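Side-chain contacts in putative nucleotide-diphospho-sugar transferase (Desulfovibrio desulfuricans subsp. desulfuricans, PDB 3CGX), which probably transfers a sugar from a nucleotide-diphosphate donor to an acceptor that has not been identified: residues A[118-123]-A[185-190]; A[159-164]-A[170-175]; A[196-201]-A[217-222]. One frame throughout, in Å; residues are numbered along the deposited sequence. Where two conformers were deposited one is given.

Contact 1: A[118-123]-A[185-190]; sequences CELVQK and QLPDWN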
loop_
_atom_site.group_PDB
_atom_site.type_symbol
_atom_site.label_atom_id
_atom_site.label_comp_id
_atom_site.label_asym_id
_atom_site.label_seq_id
_atom_site.Cartn_x
_atom_site.Cartn_y
_atom_site.Cartn_z
ATOM N N CYS A 118 11.727 2.153 0.431
ATOM C CA CYS A 118 11.724 0.708 0.574
ATOM C C CYS A 118 12.441 0.275 1.853
ATOM O O CYS A 118 11.988 -0.647 2.513
ATOM C CB CYS A 118 12.277 -0.023 -0.675
ATOM S SG CYS A 118 14.004 0.259 -1.270
ATOM N N GLU A 119 13.487 1.005 2.229
ATOM C CA GLU A 119 14.304 0.617 3.362
ATOM C C GLU A 119 13.454 0.641 4.609
ATOM O O GLU A 119 13.775 -0.035 5.565
ATOM C CB GLU A 119 15.578 1.459 3.538
ATOM C CG GLU A 119 15.409 2.973 3.549
ATOM C CD GLU A 119 15.535 3.608 2.202
ATOM O OE1 GLU A 119 14.927 3.107 1.246
ATOM O OE2 GLU A 119 16.222 4.648 2.117
ATOM N N LEU A 120 12.365 1.414 4.628
ATOM C CA LEU A 120 11.488 1.406 5.825
ATOM C C LEU A 120 10.640 0.128 5.920
ATOM O O LEU A 120 10.285 -0.331 6.994
ATOM C CB LEU A 120 10.592 2.651 5.905
ATOM C CG LEU A 120 11.343 3.947 6.263
ATOM C CD1 LEU A 120 10.381 5.133 6.355
ATOM C CD2 LEU A 120 12.102 3.753 7.559
ATOM N N VAL A 121 10.356 -0.440 4.773
ATOM C CA VAL A 121 9.653 -1.738 4.696
ATOM C C VAL A 121 10.584 -2.827 5.198
ATOM O O VAL A 121 10.157 -3.730 5.951
ATOM C CB VAL A 121 9.209 -2.062 3.260
ATOM C CG1 VAL A 121 8.492 -3.449 3.201
ATOM C CG2 VAL A 121 8.293 -0.975 2.743
ATOM N N GLN A 122 11.842 -2.740 4.766
ATOM C CA GLN A 122 12.875 -3.637 5.289
ATOM C C GLN A 122 13.057 -3.443 6.800
ATOM O O GLN A 122 13.158 -4.399 7.568
ATOM C CB GLN A 122 14.195 -3.431 4.598
ATOM C CG GLN A 122 15.249 -4.426 5.011
ATOM C CD GLN A 122 14.920 -5.801 4.518
ATOM O OE1 GLN A 122 14.833 -6.023 3.307
ATOM N NE2 GLN A 122 14.707 -6.735 5.445
ATOM N N LYS A 123 13.085 -2.202 7.234
ATOM C CA LYS A 123 13.215 -1.923 8.654
ATOM C C LYS A 123 12.063 -2.560 9.438
ATOM O O LYS A 123 12.268 -3.188 10.504
ATOM C CB LYS A 123 13.273 -0.404 8.918
ATOM C CG LYS A 123 13.462 -0.062 10.405
ATOM C CD LYS A 123 13.748 1.441 10.564
ATOM C CE LYS A 123 13.901 1.879 11.982
ATOM N NZ LYS A 123 12.718 1.447 12.764
ATOM N N GLN A 185 5.573 1.347 15.821
ATOM C CA GLN A 185 4.915 2.378 15.046
ATOM C C GLN A 185 5.886 2.956 14.048
ATOM O O GLN A 185 6.947 3.425 14.407
ATOM C CB GLN A 185 4.356 3.442 15.985
ATOM C CG GLN A 185 3.648 4.514 15.275
ATOM C CD GLN A 185 3.004 5.513 16.231
ATOM O OE1 GLN A 185 2.436 5.133 17.255
ATOM N NE2 GLN A 185 3.070 6.788 15.880
ATOM N N LEU A 186 5.522 2.897 12.772
ATOM C CA LEU A 186 6.365 3.414 11.688
ATOM C C LEU A 186 5.998 4.863 11.508
ATOM O O LEU A 186 5.001 5.311 12.081
ATOM C CB LEU A 186 6.123 2.679 10.374
ATOM C CG LEU A 186 6.484 1.194 10.366
ATOM C CD1 LEU A 186 5.872 0.553 9.151
ATOM C CD2 LEU A 186 7.990 1.019 10.397
ATOM N N PRO A 187 6.788 5.616 10.719
ATOM C CA PRO A 187 6.502 7.033 10.536
ATOM C C PRO A 187 5.152 7.316 9.904
ATOM O O PRO A 187 4.655 6.542 9.099
ATOM C CB PRO A 187 7.627 7.477 9.575
ATOM C CG PRO A 187 8.715 6.515 9.795
ATOM C CD PRO A 187 8.012 5.229 9.984
ATOM N N ASP A 188 4.571 8.453 10.234
ATOM C CA ASP A 188 3.354 8.869 9.532
ATOM C C ASP A 188 3.686 9.141 8.036
ATOM O O ASP A 188 4.785 9.623 7.683
ATOM C CB ASP A 188 2.771 10.148 10.077
ATOM C CG ASP A 188 2.448 10.095 11.566
ATOM O OD1 ASP A 188 2.518 9.044 12.223
ATOM O OD2 ASP A 188 2.153 11.171 12.091
ATOM N N TRP A 189 2.740 8.811 7.168
ATOM C CA TRP A 189 2.913 9.030 5.733
ATOM C C TRP A 189 1.591 9.394 5.082
ATOM O O TRP A 189 0.522 9.041 5.596
ATOM C CB TRP A 189 3.488 7.784 5.043
ATOM C CG TRP A 189 4.472 8.126 3.930
ATOM C CD1 TRP A 189 4.199 8.268 2.592
ATOM C CD2 TRP A 189 5.882 8.377 4.070
ATOM N NE1 TRP A 189 5.338 8.599 1.915
ATOM C CE2 TRP A 189 6.394 8.630 2.795
ATOM C CE3 TRP A 189 6.763 8.387 5.157
ATOM C CZ2 TRP A 189 7.742 8.945 2.577
ATOM C CZ3 TRP A 189 8.094 8.646 4.925
ATOM C CH2 TRP A 189 8.571 8.944 3.661
ATOM N N ASN A 190 1.665 10.178 4.013
ATOM C CA ASN A 190 0.448 10.585 3.232
ATOM C C ASN A 190 0.165 9.722 2.025
ATOM O O ASN A 190 1.006 9.542 1.153
ATOM C CB ASN A 190 0.515 12.047 2.755
ATOM C CG ASN A 190 -0.897 12.654 2.379
ATOM O OD1 ASN A 190 -1.928 12.432 3.065
ATOM N ND2 ASN A 190 -0.915 13.464 1.323
#
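Leu120, on the first turn of helix 118-127, meets Pro187 and Trp189 of the loop that leaves strand 183-185. It illustrates how one branched side chain can join a helix to a chain with no regular structure. The CB bond already aims at the loop, but CB itself makes no contact with it. At CG the chain has turned to lie beside the backbone N (chi1 -72°), and the next bond continues straight away from CA (chi2 -179°), which carries CD1 furthest toward the loop. There CD1 meets Pro187 CG at 4.1 Å, the two side chains facing each other tip to tip. The same methyl lies 4.4 Å from Trp189 CZ3, approaching the indole at a slant. The other branch adds little, Leu120 CD2 remaining 4.9 Å from Pro187 CG. Behind the side chain the backbone takes part as well, Leu120 O lying 4.3 Å from Leu186 CD2; all of these are loose van der Waals contacts, partly open at the surface.

The polar needs of the loop are met elsewhere. Trp189 NE1 is hydrogen-bonded to Asp115 OD1, which should limit rotation of the indole, and its ring also meets Tyr116 edge-to-face. Pro187 O is bonded to the hydroxyl of Tyr144. In the GT-A-type alpha/beta fold, the loop continues the sheet edge: Leu186 pairs through its backbone with Ile135 of strand 133-137 and rests its side chain on Tyr144 and Leu145 of strand 143-149, while helix 118-127 packs alongside through Leu120.

Contact 2: A[159-164]-A[170-175]; sequences DGIRWG and QPTVEK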
loop_
_atom_site.group_PDB
_atom_site.type_symbol
_atom_site.label_atom_id
_atom_site.label_comp_id
_atom_site.label_asym_id
_atom_site.label_seq_id
_atom_site.Cartn_x
_atom_site.Cartn_y
_atom_site.Cartn_z
ATOM N N ASP A 159 -11.568 -7.119 12.663
ATOM C CA ASP A 159 -12.991 -7.334 12.902
ATOM C C ASP A 159 -13.634 -6.150 13.581
ATOM O O ASP A 159 -13.110 -5.576 14.535
ATOM C CB ASP A 159 -13.229 -8.594 13.735
ATOM C CG ASP A 159 -12.880 -9.854 12.993
ATOM O OD1 ASP A 159 -12.737 -9.804 11.756
ATOM O OD2 ASP A 159 -12.762 -10.917 13.636
ATOM N N GLY A 160 -14.802 -5.800 13.075
ATOM C CA GLY A 160 -15.612 -4.791 13.714
ATOM C C GLY A 160 -15.103 -3.403 13.450
ATOM O O GLY A 160 -15.437 -2.479 14.181
ATOM N N ILE A 161 -14.271 -3.253 12.426
ATOM C CA ILE A 161 -13.838 -1.917 12.031
ATOM C C ILE A 161 -14.896 -1.381 11.076
ATOM O O ILE A 161 -15.472 -2.112 10.279
ATOM C CB ILE A 161 -12.396 -1.830 11.411
ATOM C CG1 ILE A 161 -11.350 -1.397 12.458
ATOM C CG2 ILE A 161 -12.357 -0.741 10.341
ATOM C CD1 ILE A 161 -10.915 -2.404 13.506
ATOM N N ARG A 162 -15.169 -0.093 11.195
ATOM C CA ARG A 162 -16.134 0.585 10.324
ATOM C C ARG A 162 -15.440 1.077 9.063
ATOM O O ARG A 162 -15.187 2.266 8.929
ATOM C CB ARG A 162 -16.783 1.776 11.055
ATOM N N TRP A 163 -15.157 0.164 8.132
ATOM C CA TRP A 163 -14.378 0.514 6.929
ATOM C C TRP A 163 -15.097 1.632 6.193
ATOM O O TRP A 163 -16.298 1.558 5.953
ATOM C CB TRP A 163 -14.083 -0.724 6.038
ATOM C CG TRP A 163 -13.410 -1.772 6.866
ATOM C CD1 TRP A 163 -13.996 -2.886 7.417
ATOM C CD2 TRP A 163 -12.046 -1.754 7.348
ATOM N NE1 TRP A 163 -13.073 -3.575 8.196
ATOM C CE2 TRP A 163 -11.869 -2.918 8.151
ATOM C CE3 TRP A 163 -10.951 -0.901 7.142
ATOM C CZ2 TRP A 163 -10.672 -3.202 8.824
ATOM C CZ3 TRP A 163 -9.732 -1.211 7.778
ATOM C CH2 TRP A 163 -9.601 -2.375 8.583
ATOM N N GLY A 164 -14.349 2.693 5.905
ATOM C CA GLY A 164 -14.855 3.865 5.183
ATOM C C GLY A 164 -15.814 4.778 5.933
ATOM O O GLY A 164 -16.278 5.784 5.368
ATOM N N GLN A 170 -6.792 4.327 15.273
ATOM C CA GLN A 170 -6.884 4.309 16.750
ATOM C C GLN A 170 -7.614 3.068 17.255
ATOM O O GLN A 170 -7.132 2.365 18.156
ATOM C CB GLN A 170 -7.515 5.605 17.280
ATOM C CG GLN A 170 -6.536 6.778 17.244
ATOM C CD GLN A 170 -5.358 6.581 18.205
ATOM O OE1 GLN A 170 -5.474 5.880 19.228
ATOM N NE2 GLN A 170 -4.223 7.215 17.890
ATOM N N PRO A 171 -8.796 2.790 16.700
ATOM C CA PRO A 171 -9.491 1.567 17.121
ATOM C C PRO A 171 -8.595 0.351 16.911
ATOM O O PRO A 171 -8.634 -0.594 17.680
ATOM C CB PRO A 171 -10.698 1.483 16.177
ATOM C CG PRO A 171 -10.784 2.772 15.483
ATOM C CD PRO A 171 -9.538 3.561 15.694
ATOM N N THR A 172 -7.772 0.389 15.859
ATOM C CA THR A 172 -6.893 -0.747 15.559
ATOM C C THR A 172 -5.808 -0.868 16.621
ATOM O O THR A 172 -5.589 -1.953 17.179
ATOM C CB THR A 172 -6.308 -0.659 14.141
ATOM O OG1 THR A 172 -7.367 -0.714 13.169
ATOM C CG2 THR A 172 -5.323 -1.802 13.877
ATOM N N VAL A 173 -5.155 0.246 16.922
ATOM C CA VAL A 173 -4.059 0.236 17.891
ATOM C C VAL A 173 -4.651 -0.111 19.253
ATOM O O VAL A 173 -4.009 -0.742 20.074
ATOM C CB VAL A 173 -3.258 1.560 17.918
ATOM C CG1 VAL A 173 -2.375 1.683 16.661
ATOM C CG2 VAL A 173 -4.164 2.751 18.039
ATOM N N GLU A 174 -5.919 0.241 19.429
ATOM C CA GLU A 174 -6.639 -0.058 20.677
ATOM C C GLU A 174 -6.845 -1.584 20.793
ATOM O O GLU A 174 -6.526 -2.173 21.823
ATOM C CB GLU A 174 -7.963 0.712 20.749
ATOM N N LYS A 175 -7.334 -2.218 19.725
ATOM C CA LYS A 175 -7.503 -3.681 19.690
ATOM C C LYS A 175 -6.164 -4.372 19.906
ATOM O O LYS A 175 -6.094 -5.405 20.566
ATOM C CB LYS A 175 -8.141 -4.146 18.375
ATOM C CG LYS A 175 -9.658 -3.930 18.313
ATOM C CD LYS A 175 -10.243 -3.992 16.905
ATOM C CE LYS A 175 -11.785 -4.120 16.983
ATOM N NZ LYS A 175 -12.430 -3.732 15.687
#
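Ile161 meets Thr172 and Lys175 where the loop after strand 143-149 folds back against helix 169-178, a short-range packing of loop on helix at the surface of the GT-A-type domain. The loop chain bends sharply at Arg162, the centre of an inverse gamma turn, and Gly160 just before Ile161 adopts a positive phi of 77°, a backbone shape that favours glycine. Between these bends Ile161 directs its longer branch at the helix.

Two side chains one helical turn apart receive that branch differently. Thr172 crosses it at about a right angle, with its OG1 3.9 Å from Ile161 CD1. The hydroxyl is turned to the backbone N side (chi1 -63°), where it hydrogen-bonds to Val168 O, one turn back on the approach to the helix; the isoleucine therefore packs against an oxygen whose polar need is met. Lys175 passes Ile161 at an oblique angle instead. Its chain is extended beyond CG and passes across the end of the isoleucine, Lys175 CD lying 3.8 Å from Ile161 CD1. The lysine tip is less certain: NZ is modelled implausibly close to Asp159 O, and its position is doubtful.

The Asp159 carboxylate looks elsewhere, its OD1 forming a salt bridge with Lys92 while Glu89 crowds the same oxygen. The indole of Trp163 lies beneath the shorter branch of Ile161 and is itself packed on Val168 and on Tyr143 of strand 143-149. Ile161 chi1, at -98°, departs from the staggered values, and the methyl CG2 is set tightly above the centre of the Trp163 ring, 3.0 Å from its plane.

Contact 3: A[196-201]-A[217-222]; sequences WDLNVL and ALLREN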
loop_
_atom_site.group_PDB
_atom_site.type_symbol
_atom_site.label_atom_id
_atom_site.label_comp_id
_atom_site.label_asym_id
_atom_site.label_seq_id
_atom_site.Cartn_x
_atom_site.Cartn_y
_atom_site.Cartn_z
ATOM N N TRP A 196 -4.514 17.842 -4.336
ATOM C CA TRP A 196 -3.742 18.564 -3.329
ATOM C C TRP A 196 -2.603 17.645 -2.852
ATOM O O TRP A 196 -1.443 18.046 -2.743
ATOM C CB TRP A 196 -4.613 18.979 -2.157
ATOM C CG TRP A 196 -5.886 19.779 -2.469
ATOM C CD1 TRP A 196 -7.172 19.401 -2.217
ATOM C CD2 TRP A 196 -5.972 21.093 -3.013
ATOM N NE1 TRP A 196 -8.043 20.358 -2.590
ATOM C CE2 TRP A 196 -7.349 21.437 -3.054
ATOM C CE3 TRP A 196 -5.025 22.024 -3.436
ATOM C CZ2 TRP A 196 -7.817 22.675 -3.549
ATOM C CZ3 TRP A 196 -5.464 23.233 -3.914
ATOM C CH2 TRP A 196 -6.861 23.563 -3.961
ATOM N N ASP A 197 -2.931 16.392 -2.567
ATOM C CA ASP A 197 -1.940 15.413 -2.158
ATOM C C ASP A 197 -0.857 15.246 -3.245
ATOM O O ASP A 197 0.335 15.094 -2.938
ATOM C CB ASP A 197 -2.579 14.033 -1.914
ATOM C CG ASP A 197 -3.572 14.013 -0.801
ATOM O OD1 ASP A 197 -3.459 14.777 0.151
ATOM O OD2 ASP A 197 -4.455 13.193 -0.881
ATOM N N LEU A 198 -1.293 15.268 -4.514
ATOM C CA LEU A 198 -0.376 15.122 -5.662
ATOM C C LEU A 198 0.581 16.326 -5.745
ATOM O O LEU A 198 1.797 16.189 -6.048
ATOM C CB LEU A 198 -1.146 14.976 -6.982
ATOM C CG LEU A 198 -0.386 14.506 -8.226
ATOM C CD1 LEU A 198 -0.069 13.005 -8.067
ATOM C CD2 LEU A 198 -1.153 14.722 -9.561
ATOM N N ASN A 199 0.021 17.512 -5.508
ATOM C CA ASN A 199 0.826 18.734 -5.478
ATOM C C ASN A 199 1.930 18.676 -4.405
ATOM O O ASN A 199 3.095 19.045 -4.657
ATOM C CB ASN A 199 -0.074 19.937 -5.265
ATOM C CG ASN A 199 0.682 21.238 -5.210
ATOM O OD1 ASN A 199 1.115 21.637 -4.129
ATOM N ND2 ASN A 199 0.743 21.975 -6.342
ATOM N N VAL A 200 1.573 18.189 -3.224
ATOM C CA VAL A 200 2.552 18.047 -2.116
ATOM C C VAL A 200 3.579 16.979 -2.457
ATOM O O VAL A 200 4.794 17.199 -2.243
ATOM C CB VAL A 200 1.870 17.699 -0.773
ATOM C CG1 VAL A 200 2.931 17.379 0.312
ATOM C CG2 VAL A 200 0.880 18.804 -0.358
ATOM N N LEU A 201 3.119 15.866 -3.024
ATOM C CA LEU A 201 4.018 14.770 -3.435
ATOM C C LEU A 201 5.094 15.350 -4.350
ATOM O O LEU A 201 6.304 15.089 -4.199
ATOM C CB LEU A 201 3.298 13.629 -4.163
ATOM C CG LEU A 201 4.092 12.434 -4.740
ATOM C CD1 LEU A 201 4.716 11.528 -3.635
ATOM C CD2 LEU A 201 3.216 11.561 -5.698
ATOM N N ALA A 217 8.713 11.672 -13.136
ATOM C CA ALA A 217 8.819 12.133 -14.540
ATOM C C ALA A 217 7.449 12.591 -15.080
ATOM O O ALA A 217 7.343 13.602 -15.811
ATOM C CB ALA A 217 9.432 11.035 -15.479
ATOM N N LEU A 218 6.405 11.824 -14.813
ATOM C CA LEU A 218 5.049 12.201 -15.145
ATOM C C LEU A 218 4.580 13.497 -14.514
ATOM O O LEU A 218 3.897 14.266 -15.104
ATOM C CB LEU A 218 4.093 11.142 -14.680
ATOM C CG LEU A 218 3.389 10.333 -15.695
ATOM C CD1 LEU A 218 2.650 11.209 -16.683
ATOM C CD2 LEU A 218 4.495 9.620 -16.313
ATOM N N LEU A 219 4.918 13.678 -13.270
ATOM C CA LEU A 219 4.554 14.901 -12.533
ATOM C C LEU A 219 5.208 16.124 -13.154
ATOM O O LEU A 219 4.575 17.152 -13.318
ATOM C CB LEU A 219 4.914 14.816 -11.043
ATOM C CG LEU A 219 4.326 13.660 -10.205
ATOM C CD1 LEU A 219 4.880 13.643 -8.766
ATOM C CD2 LEU A 219 2.832 13.715 -10.179
ATOM N N ARG A 220 6.486 15.986 -13.512
ATOM C CA ARG A 220 7.269 17.062 -14.128
ATOM C C ARG A 220 6.637 17.466 -15.473
ATOM O O ARG A 220 6.514 18.664 -15.810
ATOM C CB ARG A 220 8.739 16.577 -14.241
ATOM C CG ARG A 220 9.738 17.605 -14.481
ATOM C CD ARG A 220 11.073 16.931 -14.291
ATOM N NE ARG A 220 11.242 15.867 -15.280
ATOM C CZ ARG A 220 11.852 14.702 -15.059
ATOM N NH1 ARG A 220 12.339 14.408 -13.855
ATOM N NH2 ARG A 220 11.949 13.816 -16.049
ATOM N N GLU A 221 6.205 16.464 -16.235
ATOM C CA GLU A 221 5.493 16.709 -17.502
ATOM C C GLU A 221 4.225 17.492 -17.260
ATOM O O GLU A 221 3.804 18.274 -18.111
ATOM C CB GLU A 221 5.062 15.422 -18.218
ATOM C CG GLU A 221 6.127 14.638 -18.851
ATOM C CD GLU A 221 5.589 13.355 -19.496
ATOM O OE1 GLU A 221 4.354 13.251 -19.776
ATOM O OE2 GLU A 221 6.429 12.456 -19.717
ATOM N N ASN A 222 3.627 17.249 -16.095
ATOM C CA ASN A 222 2.358 17.881 -15.718
ATOM C C ASN A 222 2.554 19.088 -14.806
ATOM O O ASN A 222 1.617 19.556 -14.136
ATOM C CB ASN A 222 1.401 16.814 -15.137
ATOM C CG ASN A 222 0.788 15.957 -16.228
ATOM O OD1 ASN A 222 -0.147 16.382 -16.882
ATOM N ND2 ASN A 222 1.371 14.761 -16.473
#
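Leu198 and Leu219 bring helix 195-204 and helix 214-221 closest together, their CA atoms 8.5 Å apart, in a helix-helix packing of the C-terminal part of the chain. Leu219 divides its branches between two leucines one turn apart on the facing helix. It holds CG beside its backbone N (chi1 -57°), and from there its two methyls part toward Leu198 and Leu201. Its CD2 methyl reaches Leu198 CD1 at 3.7 Å and lies nearly as close to Leu198 CG, the two side chains passing obliquely. Its CD1 goes to Leu201 CD2, 4.1 Å away, where the side chains cross at about a right angle. All three are buried. Leu35 of helix 29-47 and Ile226 of helix 223-226 touch both Leu198 and Leu219, which extends the apolar core beyond the pair of helices.

Past Leu219 the helix ends, and Asn222 is the first residue to leave helical backbone angles. Its OD1 is hydrogen-bonded to Lys31 NZ. Its amide nitrogen turns back over the last turn, Asn222 ND2 donating to Leu218 O at 2.9 Å in a bond of 163°.

Overall arrangement
From the N terminus, the chain first lays down strands of the sheet and reaches helix 118-127, where contact 1 opens. The 61 residues that follow include strands 133-137 and 143-149 and then the loop and helix joined by contact 2, a short-range closure nested wholly inside contact 1, which closes just past edge strand 183-185. Contact 3 comes afterwards in series, closing a 15-residue loop between two C-terminal helices. Contact 1 ties a helix to the sheet edge, contact 2 a surface loop to helix 169-178, and contact 3 helix to helix. Contacts 1 and 3 touch through a probable hydrogen bond from Asn190 ND2 to Asp197 OD1 (3.1 Å); contact 2 touches neither.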